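Local coordinates for protein malate oxidoreductase (Thermotoga maritima, PDB 1VL6) that probably catalyses the NAD-dependent oxidative decarboxylation of malate to pyruvate, as a malic enzyme does, at residues A[127-132]-A[156-161]; A[166-171]-A[200-205]; A[353-358]-A[378-383]; A[194-199]-A[220-225]; A[176-181]-A[365-370]. All coordinates share one frame; numbering follows the deposited sequence.

Contact 1 of 5, residues A[127-132]-A[156-161]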
# COMPACT_ATOMS: atom_id res chain seq x y z
N ILE A 127 -5.39 -5.62 31.21
CA ILE A 127 -5.85 -5.48 29.83
C ILE A 127 -4.67 -5.73 28.89
O ILE A 127 -4.75 -6.46 27.93
CB ILE A 127 -6.50 -4.09 29.55
CG1 ILE A 127 -7.80 -3.92 30.31
CG2 ILE A 127 -6.83 -3.94 28.06
CD1 ILE A 127 -8.18 -2.47 30.46
N VAL A 128 -3.55 -5.13 29.16
CA VAL A 128 -2.48 -5.26 28.21
C VAL A 128 -1.94 -6.69 28.20
O VAL A 128 -1.60 -7.21 27.13
CB VAL A 128 -1.44 -4.25 28.53
CG1 VAL A 128 -0.24 -4.40 27.60
CG2 VAL A 128 -2.07 -2.86 28.47
N LYS A 129 -1.85 -7.34 29.36
CA LYS A 129 -1.44 -8.75 29.40
C LYS A 129 -2.30 -9.61 28.52
O LYS A 129 -1.80 -10.52 27.87
CB LYS A 129 -1.51 -9.31 30.80
CG LYS A 129 -0.28 -9.01 31.66
CD LYS A 129 -0.62 -9.05 33.15
CE LYS A 129 -1.06 -10.43 33.65
NZ LYS A 129 0.11 -11.14 34.28
N SER A 130 -3.59 -9.30 28.48
CA SER A 130 -4.55 -10.09 27.74
C SER A 130 -4.33 -9.98 26.24
O SER A 130 -4.81 -10.83 25.50
CB SER A 130 -5.97 -9.65 28.07
OG SER A 130 -6.34 -8.42 27.47
N LEU A 131 -3.61 -8.94 25.81
CA LEU A 131 -3.37 -8.69 24.41
C LEU A 131 -2.14 -9.39 23.90
O LEU A 131 -1.89 -9.35 22.71
CB LEU A 131 -3.19 -7.19 24.14
CG LEU A 131 -4.33 -6.26 24.56
CD1 LEU A 131 -3.94 -4.84 24.29
CD2 LEU A 131 -5.68 -6.59 23.87
N GLU A 132 -1.41 -10.08 24.77
CA GLU A 132 -0.14 -10.66 24.34
C GLU A 132 -0.19 -11.51 23.07
O GLU A 132 0.73 -11.42 22.26
CB GLU A 132 0.50 -11.48 25.45
CG GLU A 132 1.92 -11.90 25.08
CD GLU A 132 2.74 -12.39 26.22
OE1 GLU A 132 2.44 -12.03 27.38
OE2 GLU A 132 3.71 -13.11 25.94
N SER A 156 6.65 -5.69 31.80
CA SER A 156 7.89 -6.23 31.25
C SER A 156 8.28 -7.48 32.02
O SER A 156 8.80 -8.42 31.41
CB SER A 156 9.03 -5.22 31.18
OG SER A 156 8.91 -4.27 32.21
N GLU A 157 7.99 -7.53 33.33
CA GLU A 157 8.28 -8.73 34.13
C GLU A 157 7.38 -9.90 33.74
O GLU A 157 7.84 -11.05 33.68
CB GLU A 157 8.05 -8.47 35.60
CG GLU A 157 9.27 -8.13 36.45
CD GLU A 157 8.92 -7.48 37.84
OE1 GLU A 157 7.73 -7.60 38.35
OE2 GLU A 157 9.85 -6.80 38.40
N GLU A 158 6.10 -9.62 33.48
CA GLU A 158 5.10 -10.66 33.34
C GLU A 158 4.78 -11.07 31.90
O GLU A 158 4.16 -12.11 31.68
CB GLU A 158 3.82 -10.24 34.06
CG GLU A 158 4.01 -10.11 35.56
CD GLU A 158 2.82 -9.51 36.28
OE1 GLU A 158 1.70 -9.55 35.74
OE2 GLU A 158 3.03 -9.00 37.41
N MSE A 159 5.15 -10.26 30.92
CA MSE A 159 4.85 -10.61 29.54
C MSE A 159 6.08 -11.19 28.87
O MSE A 159 7.18 -11.05 29.34
CB MSE A 159 4.34 -9.40 28.76
CG MSE A 159 3.01 -8.82 29.31
SE MSE A 159 2.32 -7.31 28.24
CE MSE A 159 1.79 -8.40 26.75
N ASN A 160 5.85 -11.89 27.78
CA ASN A 160 6.92 -12.53 27.04
C ASN A 160 7.08 -11.95 25.68
O ASN A 160 7.49 -12.64 24.79
CB ASN A 160 6.62 -14.01 26.89
CG ASN A 160 6.91 -14.76 28.14
OD1 ASN A 160 6.01 -15.27 28.79
ND2 ASN A 160 8.18 -14.81 28.51
N ILE A 161 6.64 -10.72 25.53
CA ILE A 161 6.99 -9.93 24.40
C ILE A 161 7.55 -8.66 25.02
O ILE A 161 7.24 -8.38 26.16
CB ILE A 161 5.78 -9.60 23.53
CG1 ILE A 161 4.62 -8.96 24.33
CG2 ILE A 161 5.33 -10.79 22.86
CD1 ILE A 161 3.43 -8.45 23.45
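The selenomethionine Met159 fills the tight part of this contact, its chain sliding past that of Glu132 in the opposite direction. A bend at its last torsion (chi3 72°) turns the methyl CE back to lie 3.6 Å from Glu132 CB, and the same methyl is 3.6 Å from Val128 O. The SE atom rests 3.9 Å from Val128 CG1, the two side chains crossing at about a right angle. Glu132 is extended, and its carboxylate passes over Met159 CB to the backbone amide of Asn160. The Asn160 N to Glu132 OE2 bond is 3.1 Å and comes in from above the carboxylate plane; OE1 takes a weak share of the same N-H. Val128, Met159 and Ile161 all pack on Ile138 of strand 137-140. Helices 121-130 and 147-158 are the helices of two consecutive beta-alpha-beta crossovers (110-115 to 137-140, and 137-140 to 163-165) in the N-terminal domain, and here their C-terminal ends meet. With an alanine in place of Glu132, the amide of Asn160 would probably lose its carboxylate acceptor and the Met159 methyl part of its cover. The outer side is more open and ionic: Lys129 NZ bridges to Glu158 OE1 at 2.7 Å, on the anti side of the carboxylate, while Glu158 OE2 pairs with Arg154. Tyr90 of a second subunit packs on Glu132.

Contact 2 of 5, residues A[166-171]-A[200-205]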
# COMPACT_ATOMS: atom_id res chain seq x y z
N ASP A 166 8.23 4.87 25.84
CA ASP A 166 9.06 5.97 25.35
C ASP A 166 9.52 6.97 26.36
O ASP A 166 10.70 7.24 26.47
CB ASP A 166 8.29 6.84 24.37
CG ASP A 166 8.37 6.33 23.04
OD1 ASP A 166 7.58 5.43 22.68
OD2 ASP A 166 9.29 6.79 22.31
N ASP A 167 8.56 7.59 27.02
CA ASP A 167 8.83 8.74 27.86
C ASP A 167 9.77 8.40 28.99
O ASP A 167 10.44 9.27 29.52
CB ASP A 167 7.52 9.27 28.44
CG ASP A 167 6.58 9.76 27.34
OD1 ASP A 167 6.97 10.86 26.84
OD2 ASP A 167 5.56 9.09 26.86
N GLN A 168 9.82 7.13 29.34
CA GLN A 168 10.75 6.63 30.32
C GLN A 168 12.03 6.21 29.65
O GLN A 168 13.07 6.83 29.89
CB GLN A 168 10.12 5.43 31.07
CG GLN A 168 8.89 5.73 31.94
CD GLN A 168 8.58 4.59 32.92
OE1 GLN A 168 9.43 4.22 33.73
NE2 GLN A 168 7.36 4.08 32.88
N GLN A 169 11.97 5.15 28.85
CA GLN A 169 13.19 4.45 28.37
C GLN A 169 13.81 5.13 27.14
O GLN A 169 15.02 5.23 27.01
CB GLN A 169 12.94 2.93 28.11
CG GLN A 169 12.42 2.20 29.37
CD GLN A 169 11.73 0.89 29.08
OE1 GLN A 169 10.75 0.86 28.36
NE2 GLN A 169 12.27 -0.21 29.62
N GLY A 170 12.96 5.61 26.26
CA GLY A 170 13.42 6.32 25.08
C GLY A 170 14.06 7.64 25.44
O GLY A 170 15.18 7.94 25.02
N THR A 171 13.39 8.43 26.25
CA THR A 171 13.96 9.70 26.64
C THR A 171 15.25 9.48 27.34
O THR A 171 16.19 10.22 27.12
CB THR A 171 13.07 10.42 27.59
OG1 THR A 171 11.79 10.61 27.00
CG2 THR A 171 13.60 11.86 27.83
N ILE A 200 11.25 15.19 38.06
CA ILE A 200 11.44 13.74 38.26
C ILE A 200 10.12 13.02 38.03
O ILE A 200 9.52 12.47 38.94
CB ILE A 200 11.98 13.46 39.67
CG1 ILE A 200 13.16 14.40 40.00
CG2 ILE A 200 12.42 12.00 39.79
CD1 ILE A 200 14.39 14.03 39.27
N GLY A 201 9.65 13.10 36.79
CA GLY A 201 8.50 12.35 36.34
C GLY A 201 9.00 11.14 35.58
O GLY A 201 10.05 10.61 35.93
N ALA A 202 8.30 10.77 34.52
CA ALA A 202 8.59 9.53 33.81
C ALA A 202 9.99 9.54 33.25
O ALA A 202 10.73 8.54 33.37
CB ALA A 202 7.61 9.29 32.74
N ALA A 203 10.37 10.68 32.67
CA ALA A 203 11.68 10.82 32.09
C ALA A 203 12.73 11.01 33.16
O ALA A 203 13.77 10.33 33.11
CB ALA A 203 11.68 11.98 31.18
N GLY A 204 12.49 11.95 34.08
CA GLY A 204 13.51 12.35 35.04
C GLY A 204 14.06 11.22 35.90
O GLY A 204 15.26 11.01 36.04
N TYR A 205 13.14 10.45 36.45
CA TYR A 205 13.42 9.25 37.21
C TYR A 205 14.39 8.34 36.44
O TYR A 205 15.40 7.87 37.00
CB TYR A 205 12.09 8.50 37.45
CG TYR A 205 12.18 7.21 38.21
CD1 TYR A 205 12.24 7.21 39.60
CD2 TYR A 205 12.20 6.00 37.55
CE1 TYR A 205 12.34 6.06 40.31
CE2 TYR A 205 12.27 4.81 38.27
CZ TYR A 205 12.35 4.85 39.64
OH TYR A 205 12.43 3.71 40.35
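Ala202 gives up the most surface here, and it does so to Gln168. Its methyl CB lies 3.9 Å from Gln168 CG, and its carbonyl points at the same residue, with Ala202 O 3.6 Å from Gln168 CA in a CA-H...O contact (152° at the hydrogen). With chi1 at -66°, Gln168 CG stands anti to its own carbonyl carbon and the extended chain runs on past Ala202, so that methylene carbons do the touching. The amide end is held elsewhere: Gln168 NE2 bonds to Cys148 O and His165 ND1, and Cys148 also packs on the Ala202 methyl. Ala203, the third main contributor, meets backbone as much as side chain. Its CB sits 3.4 Å from Asp167 O and 3.9 Å from Thr171 CG2; no hydrogen bond crosses the contact, and Ala203 N lies near Asp167 O but at a poor angle. Both alanines fall within a Gly199-Gly201-Gly204 pattern that fits the GxGxxG turn of a Rossmann-type NAD-binding domain, where the first strand gives way to the first helix. Small methyls at these two positions let the start of helix 202-214 approach the start of helix 166-186 closely: the CA atoms of Gln168 and Ala203 are 4.6 Å apart. Thr171 sets its methyl toward Ala203, CG2 being anti to the backbone N, while its hydroxyl OG1 is hydrogen-bonded to Asn326 OD1. Val270 also packs on Ala203.

Contact 3 of 5, residues A[353-358]-A[378-383]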
# COMPACT_ATOMS: atom_id res chain seq x y z
N VAL A 353 22.13 3.50 23.57
CA VAL A 353 22.77 4.76 23.97
C VAL A 353 24.06 4.93 23.20
O VAL A 353 24.24 5.93 22.54
CB VAL A 353 23.08 4.81 25.45
CG1 VAL A 353 24.07 5.98 25.79
CG2 VAL A 353 21.79 4.92 26.22
N GLU A 354 24.91 3.92 23.23
CA GLU A 354 26.20 3.98 22.55
C GLU A 354 26.08 4.13 21.03
O GLU A 354 26.88 4.83 20.39
CB GLU A 354 27.04 2.74 22.87
CG GLU A 354 27.42 2.64 24.34
CD GLU A 354 28.52 3.61 24.73
OE1 GLU A 354 29.15 4.17 23.83
OE2 GLU A 354 28.77 3.76 25.95
N ALA A 355 25.11 3.46 20.46
CA ALA A 355 24.93 3.47 19.05
C ALA A 355 24.51 4.87 18.60
O ALA A 355 25.03 5.40 17.59
CB ALA A 355 23.91 2.43 18.69
N ILE A 356 23.60 5.50 19.35
CA ILE A 356 23.20 6.89 18.98
C ILE A 356 24.41 7.85 19.11
O ILE A 356 24.70 8.63 18.22
CB ILE A 356 22.03 7.34 19.83
CG1 ILE A 356 20.78 6.56 19.42
CG2 ILE A 356 21.81 8.81 19.70
CD1 ILE A 356 19.72 6.64 20.45
N ALA A 357 25.17 7.72 20.19
CA ALA A 357 26.29 8.63 20.41
C ALA A 357 27.32 8.49 19.31
O ALA A 357 27.90 9.47 18.90
CB ALA A 357 26.94 8.41 21.76
N ARG A 358 27.57 7.28 18.85
CA ARG A 358 28.66 7.11 17.90
C ARG A 358 28.11 7.41 16.51
O ARG A 358 28.83 7.39 15.53
CB ARG A 358 29.31 5.71 17.99
CG ARG A 358 28.53 4.63 17.30
CD ARG A 358 29.08 3.21 17.43
NE ARG A 358 28.09 2.27 16.87
CZ ARG A 358 27.92 2.06 15.56
NH1 ARG A 358 28.68 2.71 14.68
NH2 ARG A 358 26.99 1.20 15.12
N LEU A 378 19.30 2.25 11.71
CA LEU A 378 20.02 1.02 11.46
C LEU A 378 21.00 0.65 12.58
O LEU A 378 21.06 -0.51 13.01
CB LEU A 378 20.82 1.11 10.18
CG LEU A 378 20.00 1.25 8.92
CD1 LEU A 378 20.94 1.38 7.72
CD2 LEU A 378 19.07 0.07 8.74
N ASN A 379 21.76 1.63 13.05
CA ASN A 379 22.73 1.35 14.08
C ASN A 379 22.10 0.96 15.40
O ASN A 379 22.55 0.06 16.05
CB ASN A 379 23.67 2.51 14.30
CG ASN A 379 24.58 2.77 13.11
OD1 ASN A 379 24.80 1.92 12.23
ND2 ASN A 379 25.08 3.98 13.06
N VAL A 380 21.02 1.62 15.77
CA VAL A 380 20.33 1.29 17.00
C VAL A 380 19.72 -0.12 16.89
O VAL A 380 19.86 -0.96 17.77
CB VAL A 380 19.22 2.32 17.28
CG1 VAL A 380 18.36 1.86 18.42
CG2 VAL A 380 19.83 3.68 17.56
N TYR A 381 19.05 -0.38 15.79
CA TYR A 381 18.52 -1.71 15.54
C TYR A 381 19.61 -2.76 15.67
O TYR A 381 19.41 -3.74 16.33
CB TYR A 381 17.89 -1.82 14.15
CG TYR A 381 17.68 -3.24 13.71
CD1 TYR A 381 16.71 -4.02 14.27
CD2 TYR A 381 18.45 -3.79 12.70
CE1 TYR A 381 16.50 -5.34 13.84
CE2 TYR A 381 18.26 -5.09 12.26
CZ TYR A 381 17.29 -5.86 12.84
OH TYR A 381 17.14 -7.17 12.41
N THR A 382 20.73 -2.56 15.00
CA THR A 382 21.82 -3.55 15.05
C THR A 382 22.31 -3.73 16.50
O THR A 382 22.55 -4.82 16.99
CB THR A 382 23.01 -3.12 14.23
OG1 THR A 382 22.69 -3.11 12.84
CG2 THR A 382 24.08 -4.17 14.35
N ALA A 383 22.47 -2.62 17.17
CA ALA A 383 22.97 -2.67 18.53
C ALA A 383 22.04 -3.50 19.42
O ALA A 383 22.48 -4.39 20.16
CB ALA A 383 23.13 -1.27 19.11
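Ala355 and Ala383 meet methyl to methyl, CB to CB at 3.8 Å, in the apolar part of this helix pair. Ala355 points straight at the facing helix, and its CB is also 3.8 Å from Asn379 O, so that it rests between one turn and the next. Beside it Ile356 CG1 meets Val380 CG2 at 3.6 Å; both branches lie anti to their own carbonyl carbons, and the two side chains cross at a slant. Helices 346-358 and 374-386 form an antiparallel pair near the C terminus of the chain, their local axes 8.5 Å apart at closest and 152° between directions, and small alanines at Ala355 and Ala383 suit this approach. Ile356 also packs on Ala177 of helix 166-186, which sets the pair against that helix of the same domain.

The polar contact runs from exposed Arg358 to buried Asn379. Arg358 reaches out in an extended chain, and its NH2 comes 3.5 Å from Asn379 CG, the guanidinium and amide planes 39° apart, without a hydrogen bond. Asn379 spends its ND2 on Ser359 OG instead, just past Arg358. A leucine in place of Asn379 would probably leave Ser359 OG without this donor and set an apolar branch against the guanidinium. Lys375 of a third subunit packs on Asn379.

Contact 4 of 5, residues A[194-199]-A[220-225]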
# COMPACT_ATOMS: atom_id res chain seq x y z
N LYS A 194 29.05 17.43 38.22
CA LYS A 194 27.80 17.62 38.92
C LYS A 194 26.70 17.84 37.89
O LYS A 194 26.78 18.80 37.10
CB LYS A 194 27.90 18.84 39.81
CG LYS A 194 26.65 19.23 40.59
CD LYS A 194 26.80 20.59 41.34
CE LYS A 194 25.91 20.66 42.60
NZ LYS A 194 25.59 22.06 43.03
N VAL A 195 25.69 16.97 37.90
CA VAL A 195 24.63 17.02 36.95
C VAL A 195 23.31 17.24 37.65
O VAL A 195 22.93 16.43 38.49
CB VAL A 195 24.51 15.71 36.22
CG1 VAL A 195 23.39 15.82 35.13
CG2 VAL A 195 25.85 15.30 35.62
N VAL A 196 22.60 18.32 37.30
CA VAL A 196 21.33 18.62 37.92
C VAL A 196 20.24 18.12 37.00
O VAL A 196 20.18 18.56 35.87
CB VAL A 196 21.15 20.12 38.13
CG1 VAL A 196 19.72 20.40 38.57
CG2 VAL A 196 22.06 20.62 39.19
N VAL A 197 19.37 17.24 37.49
CA VAL A 197 18.20 16.83 36.75
C VAL A 197 16.95 17.44 37.38
O VAL A 197 16.66 17.16 38.54
CB VAL A 197 18.05 15.33 36.76
CG1 VAL A 197 16.79 14.90 35.93
CG2 VAL A 197 19.29 14.69 36.22
N ASN A 198 16.20 18.22 36.62
CA ASN A 198 15.00 18.86 37.14
C ASN A 198 13.74 18.31 36.50
O ASN A 198 13.59 18.37 35.28
CB ASN A 198 15.04 20.35 36.89
CG ASN A 198 13.88 21.10 37.59
OD1 ASN A 198 13.92 21.29 38.78
ND2 ASN A 198 12.86 21.54 36.82
N GLY A 199 12.81 17.85 37.34
CA GLY A 199 11.52 17.29 36.91
C GLY A 199 11.61 15.78 36.92
O GLY A 199 12.01 15.16 35.94
N VAL A 220 22.16 15.44 41.04
CA VAL A 220 21.30 16.18 41.95
C VAL A 220 19.93 16.29 41.31
O VAL A 220 19.79 16.92 40.27
CB VAL A 220 21.89 17.56 42.24
CG1 VAL A 220 21.01 18.33 43.20
CG2 VAL A 220 23.29 17.41 42.84
N ALA A 221 18.95 15.66 41.95
CA ALA A 221 17.58 15.62 41.48
C ALA A 221 16.77 16.77 42.09
O ALA A 221 16.89 17.08 43.29
CB ALA A 221 16.96 14.32 41.90
N VAL A 222 15.91 17.38 41.27
CA VAL A 222 15.12 18.52 41.72
C VAL A 222 13.72 18.41 41.13
O VAL A 222 13.56 18.01 39.99
CB VAL A 222 15.78 19.84 41.27
CG1 VAL A 222 15.30 21.00 42.09
CG2 VAL A 222 17.29 19.74 41.35
N ASP A 223 12.73 18.75 41.93
CA ASP A 223 11.35 18.78 41.48
C ASP A 223 10.69 20.01 42.15
O ASP A 223 11.39 20.92 42.61
CB ASP A 223 10.68 17.45 41.82
CG ASP A 223 9.52 17.13 40.90
OD1 ASP A 223 8.43 17.75 41.09
OD2 ASP A 223 9.61 16.25 39.98
N ARG A 224 9.37 20.06 42.17
CA ARG A 224 8.63 21.28 42.44
C ARG A 224 8.84 21.86 43.80
O ARG A 224 8.67 23.04 43.98
CB ARG A 224 7.11 21.00 42.30
CG ARG A 224 6.65 20.77 40.89
CD ARG A 224 6.98 21.93 39.92
NE ARG A 224 6.18 23.12 40.21
CZ ARG A 224 4.91 23.28 39.86
NH1 ARG A 224 4.28 22.31 39.17
NH2 ARG A 224 4.26 24.40 40.17
N LYS A 225 9.16 21.03 44.78
CA LYS A 225 9.36 21.50 46.16
C LYS A 225 10.86 21.57 46.48
O LYS A 225 11.25 21.62 47.62
CB LYS A 225 8.61 20.60 47.16
CG LYS A 225 7.05 20.77 47.13
CD LYS A 225 6.42 21.51 48.34
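Val196 and Val222 meet on one face of the sheet, Val196 CG1 3.8 Å from Val222 CG2, the two side chains crossing at a slant. Val222 lies two residues beyond Val220, the partner of Val196 in the parallel pairing, and so on the same face. Next along that face, Asn198 turns its amide back over Val222: with CG anti to the backbone N (chi1 -173°), its OD1 lies 3.4 Å from Val222 CB, and its ND2 makes a weak hydrogen bond to Ser271 OG. At the start of the strand Lys194 is stretched out, and its CE brushes Val220 CG2 at 4.2 Å while NZ binds Ala260 O and Glu262 O. Leu257 and Ala260 of helix 257-261 close over Val196, Asn198 and Val220. Val197 and Ala221 point to the other face, where Ile200 and Ile244 pack on Ala221. Strands 194-198 and 218-223, 23° apart in direction, are joined by helix 202-214 in the first beta-alpha-beta crossover of a Rossmann-type fold. Their backbones are zipped by four hydrogen bonds. The first is Val220 N to Val195 O, 2.8 Å and nearly straight; Val197 N to Val220 O, Val222 N to Val197 O and Gly199 N to Val222 O continue it. Gly199 then leaves the strand at backbone angles where a CB would press on the preceding carbonyl. Asp223 comes close by, OD2 3.7 Å from Gly199 C, and accepts a bond from Ile200 N; it ends the second strand, where many NAD enzymes carry an acidic residue for the adenine ribose.

Contact 5 of 5, residues A[176-181]-A[365-370]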
# COMPACT_ATOMS: atom_id res chain seq x y z
N SER A 176 20.91 10.26 27.46
CA SER A 176 22.17 9.67 27.81
C SER A 176 23.16 9.79 26.68
O SER A 176 24.32 10.14 26.92
CB SER A 176 21.96 8.21 28.15
OG SER A 176 21.25 8.09 29.37
N ALA A 177 22.77 9.48 25.46
CA ALA A 177 23.73 9.62 24.36
C ALA A 177 24.14 11.06 24.19
O ALA A 177 25.29 11.36 23.99
CB ALA A 177 23.15 9.10 23.07
N ALA A 178 23.18 11.98 24.26
CA ALA A 178 23.48 13.40 24.14
C ALA A 178 24.45 13.79 25.24
O ALA A 178 25.40 14.52 25.00
CB ALA A 178 22.19 14.21 24.26
N PHE A 179 24.20 13.29 26.45
CA PHE A 179 25.04 13.64 27.60
C PHE A 179 26.46 13.16 27.40
O PHE A 179 27.40 13.91 27.57
CB PHE A 179 24.51 13.01 28.86
CG PHE A 179 25.47 13.06 30.00
CD1 PHE A 179 25.60 14.20 30.76
CD2 PHE A 179 26.19 11.95 30.36
CE1 PHE A 179 26.44 14.22 31.85
CE2 PHE A 179 27.04 11.99 31.46
CZ PHE A 179 27.16 13.12 32.20
N LEU A 180 26.60 11.91 26.98
CA LEU A 180 27.96 11.37 26.71
C LEU A 180 28.75 12.19 25.71
O LEU A 180 29.94 12.45 25.92
CB LEU A 180 27.91 9.93 26.24
CG LEU A 180 27.44 8.98 27.34
CD1 LEU A 180 27.19 7.60 26.77
CD2 LEU A 180 28.42 8.89 28.49
N ASN A 181 28.11 12.60 24.63
CA ASN A 181 28.79 13.39 23.61
C ASN A 181 29.09 14.81 24.10
O ASN A 181 30.18 15.34 23.90
CB ASN A 181 28.00 13.35 22.32
CG ASN A 181 28.25 12.06 21.52
OD1 ASN A 181 29.13 11.25 21.84
ND2 ASN A 181 27.49 11.89 20.47
N GLU A 365 27.29 22.46 18.23
CA GLU A 365 26.00 22.72 17.57
C GLU A 365 25.38 21.45 17.02
O GLU A 365 24.29 21.48 16.45
CB GLU A 365 26.16 23.74 16.48
CG GLU A 365 26.56 25.10 17.04
CD GLU A 365 25.41 25.89 17.69
OE1 GLU A 365 24.59 26.46 16.93
OE2 GLU A 365 25.31 25.95 18.95
N ARG A 366 26.05 20.31 17.23
CA ARG A 366 25.49 19.04 16.82
C ARG A 366 26.08 17.88 17.65
O ARG A 366 27.03 17.24 17.22
CB ARG A 366 25.78 18.86 15.34
CG ARG A 366 25.24 17.63 14.76
CD ARG A 366 26.18 17.02 13.69
NE ARG A 366 25.57 15.84 13.09
CZ ARG A 366 24.41 15.85 12.42
NH1 ARG A 366 23.72 16.98 12.27
NH2 ARG A 366 23.91 14.72 11.93
N ILE A 367 25.49 17.64 18.83
CA ILE A 367 25.98 16.61 19.79
C ILE A 367 25.37 15.23 19.60
O ILE A 367 25.83 14.25 20.19
CB ILE A 367 25.74 17.05 21.22
CG1 ILE A 367 24.24 17.01 21.56
CG2 ILE A 367 26.29 18.43 21.39
CD1 ILE A 367 23.86 17.60 22.92
N ILE A 368 24.32 15.18 18.77
CA ILE A 368 23.71 13.94 18.33
C ILE A 368 23.20 14.11 16.93
O ILE A 368 23.10 15.24 16.46
CB ILE A 368 22.55 13.57 19.22
CG1 ILE A 368 21.63 14.77 19.45
CG2 ILE A 368 23.04 13.02 20.51
CD1 ILE A 368 20.39 14.32 20.12
N PRO A 369 22.88 13.00 16.25
CA PRO A 369 22.32 13.05 14.89
C PRO A 369 20.89 13.54 14.92
O PRO A 369 20.29 13.63 16.01
CB PRO A 369 22.34 11.59 14.42
CG PRO A 369 22.58 10.75 15.59
CD PRO A 369 23.05 11.61 16.73
N GLU A 370 20.35 13.87 13.75
CA GLU A 370 18.92 14.12 13.60
C GLU A 370 18.25 12.81 13.20
O GLU A 370 18.92 11.92 12.65
CB GLU A 370 18.61 15.12 12.52
CG GLU A 370 19.19 16.49 12.72
CD GLU A 370 19.66 17.08 11.43
OE1 GLU A 370 18.84 17.08 10.46
OE2 GLU A 370 20.84 17.51 11.39
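Asn181 donates from ND2 to the carbonyl of Ile367, a 2.9 Å bond from Asn181 ND2 to Ile367 O that is fairly straight (161°), with the oxygen almost in the amide plane. The same ND2 also bonds to Ala357 O of helix 346-358, so one amide group ties two parts of the chain to helix 166-186. One turn back along the helix the contact is apolar. Ala178 CB receives two isoleucines: Ile367 CD1 and Ile368 CG2 each lie 4.0 Å from Ala178 CB, and Ile368 CG2 is 3.7 Å from Ala178 CA. Ile367 has CG1 between its backbone N and carbonyl carbon (chi1 71°), which swings the CD1 end over the alanine.

Further out, Ile367 N is held by Asn322 OD1, and Phe291 of strand 289-292 packs on both Ile367 and Ala178. Within the loop Arg366 NH1 forms a salt bridge with Glu370 OE2 at 3.1 Å, and Ile368 O lies over the guanidinium face. The loop between the last two helices is thus folded back on a helix that flanks the central sheet of the Rossmann-type NAD-binding domain.

Overall arrangement
Contact 1 belongs to the N-terminal domain; the other four lie in the NAD-binding domain. Along the chain contact 1 closes first, contacts 2 and 4 alternate their segments, and contact 5 spans contact 4 and alternates with contact 3. Helix 166-186 serves both contact 2, at its start, and contact 5, nearly three turns on, their centres about 17 Å apart. Contacts 2 and 4 share the turn after strand 194-198 and touch through Ile200 and Asp223, forming the probable nucleotide-binding end of the sheet. Contacts 3 and 5, centres about 12 Å apart, bring the C-terminal helices and their loop onto helix 166-186. Contacts 1 and 5 lie on opposite sides of the chain's centre, centres about 33 Å apart.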